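Local coordinates for SusD superfamily protein (Bacteroides fragilis NCTC 9343, PDB 3NQP) that probably binds glycans at the outer membrane, as SusD-family lipoproteins do, to help a partner transporter take them up, at residues 331-336 against 411-416; 379-384 against 444-449. One frame throughout, in Å; residues are numbered along the deposited sequence.

Overall arrangement
Contacts 1 and 2 both lie in the SusD family region, with centres about 14 Å apart. Along the chain their segments alternate: 331-336, 379-384, 411-416, 444-449. Helix 382-396 starts in contact 2, and the next helix, 399-414, ends in contact 1. Helix 431-445 then returns to contact 2. The centre of contact 2 lies about 7 Å from the centre of the chain, that of contact 1 about 21 Å. Glu-445 links them, since its carboxylate forms salt bridges with Arg-333 and Arg-412 of contact 1. The charged network therefore ties helices 399-414 and 431-445 and the start of helix 382-396 to the short helix 333-337.

Contact 1 (331-336 against 411-416); sequences DTRKEA and KRAYGN
Ala-413, near the end of helix 399-414, meets both Thr-332 and Arg-333. Glu-445 binds Arg-333 through OE1 and Arg-412, the residue before Ala-413, through OE2; Glu-264 is a further partner of Arg-412. Ala-413 has the largest share of the buried surface of any residue here, 82 of 269 Å². Its CB sits over one face of the Arg-333 guanidinium, 3.4 Å from NE. Its carbonyl O takes two bonds from Thr-332. The backbone N of Thr-332 donates to Ala-413 O at 2.9 Å, from above the carbonyl plane. Thr-332 OG1 donates to the same Ala-413 O at a short 2.5 Å. The hydroxyl lies between the backbone N and the carbonyl carbon (chi1 63°), which brings it beside its own N-H. Tyr-414 closes the helix, and its ring face receives CB of Asp-331 in a CH-pi contact. A water donates to both Tyr-414 OH and Asp-331 OD2; Asp-328 also bonds this hydroxyl.

Asp-331 in turn caps helix 333-337: its OD1 accepts from Arg-333 N at 2.9 Å. Arg-333 also grips Asp-331 side-on, NE on Asp-331 OD1 (3.0 Å) and NH2 on Asp-331 OD2 (2.9 Å). One helix thus ends where another starts. The two Thr-332 bonds tie them together. The salt bridge fixes the guanidinium over Ala-413 CB, its charge probably balanced by Asp-331, Glu-441 and Glu-445.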
loop_
_atom_site.group_PDB
_atom_site.type_symbol
_atom_site.label_atom_id
_atom_site.label_comp_id
_atom_site.label_asym_id
_atom_site.label_seq_id
_atom_site.Cartn_x
_atom_site.Cartn_y
_atom_site.Cartn_z
ATOM N N ASP A 331 7.685 13.729 16.840
ATOM C CA ASP A 331 7.520 12.499 16.043
ATOM C C ASP A 331 8.472 12.635 14.838
ATOM O O ASP A 331 8.254 13.460 13.960
ATOM C CB ASP A 331 6.058 12.398 15.608
ATOM C CG ASP A 331 5.700 11.135 14.869
ATOM O OD1 ASP A 331 6.575 10.509 14.234
ATOM O OD2 ASP A 331 4.491 10.784 14.902
ATOM N N THR A 332 9.504 11.791 14.794
ATOM C CA THR A 332 10.523 11.824 13.724
ATOM C C THR A 332 9.913 11.520 12.351
ATOM O O THR A 332 10.482 11.896 11.350
ATOM C CB THR A 332 11.651 10.806 13.977
ATOM O OG1 THR A 332 11.110 9.471 13.972
ATOM C CG2 THR A 332 12.317 11.062 15.360
ATOM N N ARG A 333 8.744 10.884 12.289
ATOM C CA ARG A 333 8.110 10.619 10.982
ATOM C C ARG A 333 7.707 11.918 10.285
ATOM O O ARG A 333 7.556 11.948 9.059
ATOM C CB ARG A 333 6.892 9.723 11.128
ATOM C CG ARG A 333 7.200 8.349 11.720
ATOM C CD ARG A 333 5.956 7.545 11.942
ATOM N NE ARG A 333 5.186 8.073 13.057
ATOM C CZ ARG A 333 4.295 7.394 13.764
ATOM N NH1 ARG A 333 3.982 6.133 13.457
ATOM N NH2 ARG A 333 3.687 7.983 14.768
ATOM N N LYS A 334 7.491 12.972 11.059
ATOM C CA LYS A 334 6.990 14.245 10.502
ATOM C C LYS A 334 7.942 14.790 9.430
ATOM O O LYS A 334 7.574 14.930 8.237
ATOM C CB LYS A 334 6.722 15.259 11.622
ATOM C CG LYS A 334 6.052 16.553 11.157
ATOM C CD LYS A 334 5.679 17.447 12.372
ATOM C CE LYS A 334 4.876 18.678 11.988
ATOM N NZ LYS A 334 4.088 19.203 13.143
ATOM N N GLU A 335 9.165 15.090 9.839
ATOM C CA GLU A 335 10.163 15.653 8.917
ATOM C C GLU A 335 10.826 14.573 8.065
ATOM O O GLU A 335 11.325 14.868 6.997
ATOM C CB GLU A 335 11.198 16.517 9.679
ATOM C CG GLU A 335 10.565 17.637 10.374
ATOM C CD GLU A 335 9.877 18.603 9.412
ATOM O OE1 GLU A 335 10.489 19.016 8.365
ATOM O OE2 GLU A 335 8.723 18.959 9.753
ATOM N N ALA A 336 10.768 13.302 8.471
ATOM C CA ALA A 336 11.230 12.228 7.575
ATOM C C ALA A 336 10.287 12.110 6.363
ATOM O O ALA A 336 10.724 11.802 5.256
ATOM C CB ALA A 336 11.308 10.910 8.309
ATOM N N LYS A 411 6.770 4.300 19.960
ATOM C CA LYS A 411 8.011 4.483 20.680
ATOM C C LYS A 411 9.141 4.651 19.660
ATOM O O LYS A 411 10.000 5.496 19.818
ATOM C CB LYS A 411 8.280 3.338 21.636
ATOM C CG LYS A 411 9.708 3.415 22.298
ATOM C CD LYS A 411 9.935 2.183 23.174
ATOM C CE LYS A 411 11.275 2.282 23.927
ATOM N NZ LYS A 411 11.459 1.105 24.856
ATOM N N ARG A 412 9.114 3.861 18.605
ATOM C CA ARG A 412 10.104 4.023 17.536
ATOM C C ARG A 412 10.017 5.405 16.889
ATOM O O ARG A 412 11.029 6.026 16.645
ATOM C CB ARG A 412 9.966 2.922 16.480
ATOM C CG ARG A 412 11.173 2.817 15.540
ATOM C CD ARG A 412 11.053 3.761 14.327
ATOM N NE ARG A 412 10.038 3.300 13.376
ATOM C CZ ARG A 412 10.233 2.353 12.451
ATOM N NH1 ARG A 412 11.413 1.766 12.329
ATOM N NH2 ARG A 412 9.242 1.989 11.627
ATOM N N ALA A 413 8.797 5.868 16.607
ATOM C CA ALA A 413 8.562 7.155 15.954
ATOM C C ALA A 413 9.172 8.322 16.718
ATOM O O ALA A 413 9.790 9.216 16.110
ATOM C CB ALA A 413 7.050 7.394 15.763
ATOM N N TYR A 414 8.975 8.334 18.043
ATOM C CA TYR A 414 9.388 9.493 18.834
ATOM C C TYR A 414 10.884 9.507 19.174
ATOM O O TYR A 414 11.408 10.550 19.553
ATOM C CB TYR A 414 8.530 9.639 20.089
ATOM C CG TYR A 414 7.139 10.163 19.778
ATOM C CD1 TYR A 414 6.119 9.304 19.394
ATOM C CD2 TYR A 414 6.864 11.514 19.842
ATOM C CE1 TYR A 414 4.850 9.768 19.110
ATOM C CE2 TYR A 414 5.603 11.993 19.539
ATOM C CZ TYR A 414 4.594 11.113 19.175
ATOM O OH TYR A 414 3.351 11.631 18.858
ATOM N N GLY A 415 11.547 8.366 19.045
ATOM C CA GLY A 415 13.010 8.282 19.127
ATOM C C GLY A 415 13.471 8.667 20.505
ATOM O O GLY A 415 12.884 8.226 21.482
ATOM N N ASN A 416 14.462 9.560 20.580
ATOM C CA ASN A 416 14.990 10.022 21.854
ATOM C C ASN A 416 14.010 10.945 22.564
ATOM O O ASN A 416 14.221 11.257 23.731
ATOM C CB ASN A 416 16.316 10.815 21.665
ATOM C CG ASN A 416 17.435 9.960 21.145
ATOM O OD1 ASN A 416 17.504 8.766 21.425
ATOM N ND2 ASN A 416 18.332 10.571 20.381
HETATM O O HOH W 1 2.849 12.296 16.144
#

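Contact 2 (379-384 against 444-449); sequences FYRLPW and KEFIQE
Arg-381, Glu-445 and Glu-449 form a salt-bridge network where strand 377-381 gives way to helix 382-396, with Arg-381 at the N-cap position. Arg-381 meets Glu-449 side-on. Its NE donates to Glu-449 OE2 at 2.9 Å, and its NH2 to Glu-449 OE1 at 2.8 Å. Both oxygens use syn lone pairs, and the two flat groups are nearly coplanar (13°). The side chain of Arg-381 is straight from CG to NE, which carries the guanidinium across to the acids. Arg-381 NH1 donates to the anti lone pair of Glu-445 OE2 at 2.8 Å, with the planes 51° apart. Glu-445 also pairs with Arg-333 and Arg-412, while Glu-264 and Lys-360 extend the network.

The aromatic contacts centre on Phe-446, the first residue to leave helix 431-445 and the start of a type II beta turn to Glu-449. Its CE1 lies over one face of the Arg-381 guanidinium. Trp-384 turns an edge toward the Phe-446 ring face in an offset edge-to-face pair, planes at 73°. The Phe-446 rim also packs on the start of helix 382-396: CZ lies 3.4 Å from Trp-384 N and 3.6 Å from Trp-384 CB.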
loop_
_atom_site.group_PDB
_atom_site.type_symbol
_atom_site.label_atom_id
_atom_site.label_comp_id
_atom_site.label_asym_id
_atom_site.label_seq_id
_atom_site.Cartn_x
_atom_site.Cartn_y
_atom_site.Cartn_z
ATOM N N PHE A 379 6.090 -3.202 0.153
ATOM C CA PHE A 379 4.738 -3.701 0.266
ATOM C C PHE A 379 4.449 -4.204 1.682
ATOM O O PHE A 379 3.376 -3.951 2.188
ATOM C CB PHE A 379 4.491 -4.844 -0.736
ATOM C CG PHE A 379 4.320 -4.399 -2.153
ATOM C CD1 PHE A 379 4.422 -3.072 -2.535
ATOM C CD2 PHE A 379 4.082 -5.350 -3.119
ATOM C CE1 PHE A 379 4.234 -2.705 -3.869
ATOM C CE2 PHE A 379 3.887 -4.993 -4.441
ATOM C CZ PHE A 379 3.961 -3.691 -4.820
ATOM N N TYR A 380 5.386 -4.919 2.310
ATOM C CA TYR A 380 5.211 -5.351 3.706
ATOM C C TYR A 380 6.475 -5.054 4.499
ATOM O O TYR A 380 7.548 -5.442 4.053
ATOM C CB TYR A 380 4.956 -6.835 3.813
ATOM C CG TYR A 380 3.736 -7.294 3.109
ATOM C CD1 TYR A 380 2.470 -6.899 3.567
ATOM C CD2 TYR A 380 3.808 -8.078 1.971
ATOM C CE1 TYR A 380 1.339 -7.290 2.960
ATOM C CE2 TYR A 380 2.623 -8.494 1.326
ATOM C CZ TYR A 380 1.392 -8.081 1.828
ATOM O OH TYR A 380 0.187 -8.458 1.257
ATOM N N ARG A 381 6.328 -4.381 5.643
ATOM C CA ARG A 381 7.424 -4.264 6.630
ATOM C C ARG A 381 6.875 -4.462 8.069
ATOM O O ARG A 381 5.658 -4.533 8.282
ATOM C CB ARG A 381 8.142 -2.936 6.451
ATOM C CG ARG A 381 7.297 -1.740 6.544
ATOM C CD ARG A 381 8.140 -0.474 6.430
ATOM N NE ARG A 381 7.309 0.717 6.466
ATOM C CZ ARG A 381 7.025 1.456 7.551
ATOM N NH1 ARG A 381 7.490 1.177 8.762
ATOM N NH2 ARG A 381 6.249 2.509 7.417
ATOM N N LEU A 382 7.752 -4.597 9.043
ATOM C CA LEU A 382 7.334 -5.137 10.336
ATOM C C LEU A 382 6.253 -4.312 11.073
ATOM O O LEU A 382 5.356 -4.915 11.633
ATOM C CB LEU A 382 8.567 -5.373 11.237
ATOM C CG LEU A 382 8.447 -6.401 12.345
ATOM C CD1 LEU A 382 8.163 -7.803 11.668
ATOM C CD2 LEU A 382 9.768 -6.380 13.200
ATOM N N PRO A 383 6.321 -2.946 11.107
ATOM C CA PRO A 383 5.243 -2.242 11.807
ATOM C C PRO A 383 3.832 -2.475 11.217
ATOM O O PRO A 383 2.820 -2.351 11.943
ATOM C CB PRO A 383 5.632 -0.739 11.697
ATOM C CG PRO A 383 7.139 -0.755 11.545
ATOM C CD PRO A 383 7.368 -2.021 10.669
ATOM N N TRP A 384 3.754 -2.813 9.938
ATOM C CA TRP A 384 2.467 -3.242 9.343
ATOM C C TRP A 384 1.980 -4.509 10.050
ATOM O O TRP A 384 0.786 -4.657 10.318
ATOM C CB TRP A 384 2.577 -3.416 7.815
ATOM C CG TRP A 384 1.309 -3.924 7.159
ATOM C CD1 TRP A 384 0.306 -3.180 6.628
ATOM C CD2 TRP A 384 0.953 -5.270 6.967
ATOM N NE1 TRP A 384 -0.683 -3.984 6.133
ATOM C CE2 TRP A 384 -0.315 -5.283 6.344
ATOM C CE3 TRP A 384 1.564 -6.493 7.296
ATOM C CZ2 TRP A 384 -0.982 -6.470 6.027
ATOM C CZ3 TRP A 384 0.935 -7.650 6.954
ATOM C CH2 TRP A 384 -0.325 -7.641 6.337
ATOM N N LYS A 444 -0.226 7.805 10.075
ATOM C CA LYS A 444 1.087 8.394 10.272
ATOM C C LYS A 444 2.253 7.541 9.777
ATOM O O LYS A 444 3.247 8.085 9.239
ATOM C CB LYS A 444 1.307 8.697 11.726
ATOM C CG LYS A 444 0.502 9.840 12.264
ATOM C CD LYS A 444 0.734 9.913 13.777
ATOM C CE LYS A 444 -0.241 10.866 14.393
ATOM N NZ LYS A 444 0.070 11.097 15.810
ATOM N N GLU A 445 2.153 6.221 9.990
ATOM C CA GLU A 445 3.267 5.299 9.738
ATOM C C GLU A 445 3.450 5.042 8.231
ATOM O O GLU A 445 4.581 4.881 7.746
ATOM C CB GLU A 445 3.041 3.975 10.479
ATOM C CG GLU A 445 4.147 2.934 10.440
ATOM C CD GLU A 445 5.441 3.398 11.126
ATOM O OE1 GLU A 445 5.398 4.314 11.958
ATOM O OE2 GLU A 445 6.488 2.837 10.820
ATOM N N PHE A 446 2.338 5.002 7.513
ATOM C CA PHE A 446 2.299 4.478 6.147
ATOM C C PHE A 446 1.880 5.482 5.044
ATOM O O PHE A 446 1.303 5.122 4.023
ATOM C CB PHE A 446 1.376 3.284 6.115
ATOM C CG PHE A 446 1.820 2.168 6.944
ATOM C CD1 PHE A 446 3.006 1.499 6.657
ATOM C CD2 PHE A 446 1.071 1.746 8.044
ATOM C CE1 PHE A 446 3.434 0.465 7.458
ATOM C CE2 PHE A 446 1.503 0.695 8.824
ATOM C CZ PHE A 446 2.692 0.064 8.529
ATOM N N ILE A 447 2.214 6.734 5.251
ATOM C CA ILE A 447 2.097 7.745 4.198
ATOM C C ILE A 447 2.858 7.264 2.962
ATOM O O ILE A 447 4.034 6.922 3.037
ATOM C CB ILE A 447 2.594 9.130 4.685
ATOM C CG1 ILE A 447 1.580 9.709 5.700
ATOM C CG2 ILE A 447 2.745 10.117 3.488
ATOM C CD1 ILE A 447 1.977 10.998 6.344
ATOM N N GLN A 448 2.139 7.195 1.840
ATOM C CA GLN A 448 2.692 6.850 0.559
ATOM C C GLN A 448 3.031 5.355 0.464
ATOM O O GLN A 448 3.832 4.980 -0.358
ATOM C CB GLN A 448 3.922 7.705 0.232
ATOM C CG GLN A 448 4.157 7.873 -1.249
ATOM C CD GLN A 448 5.415 8.639 -1.542
ATOM O OE1 GLN A 448 6.514 8.178 -1.236
ATOM N NE2 GLN A 448 5.263 9.807 -2.187
ATOM N N GLU A 449 2.403 4.547 1.329
ATOM C CA GLU A 449 2.612 3.092 1.415
ATOM C C GLU A 449 1.286 2.316 1.278
ATOM O O GLU A 449 1.229 1.118 1.534
ATOM C CB GLU A 449 3.354 2.747 2.701
ATOM C CG GLU A 449 4.834 3.032 2.684
ATOM C CD GLU A 449 5.476 2.591 3.963
ATOM O OE1 GLU A 449 5.436 3.410 4.946
ATOM O OE2 GLU A 449 5.983 1.425 3.999
HETATM O O HOH W 2 2.142 -1.516 1.459
#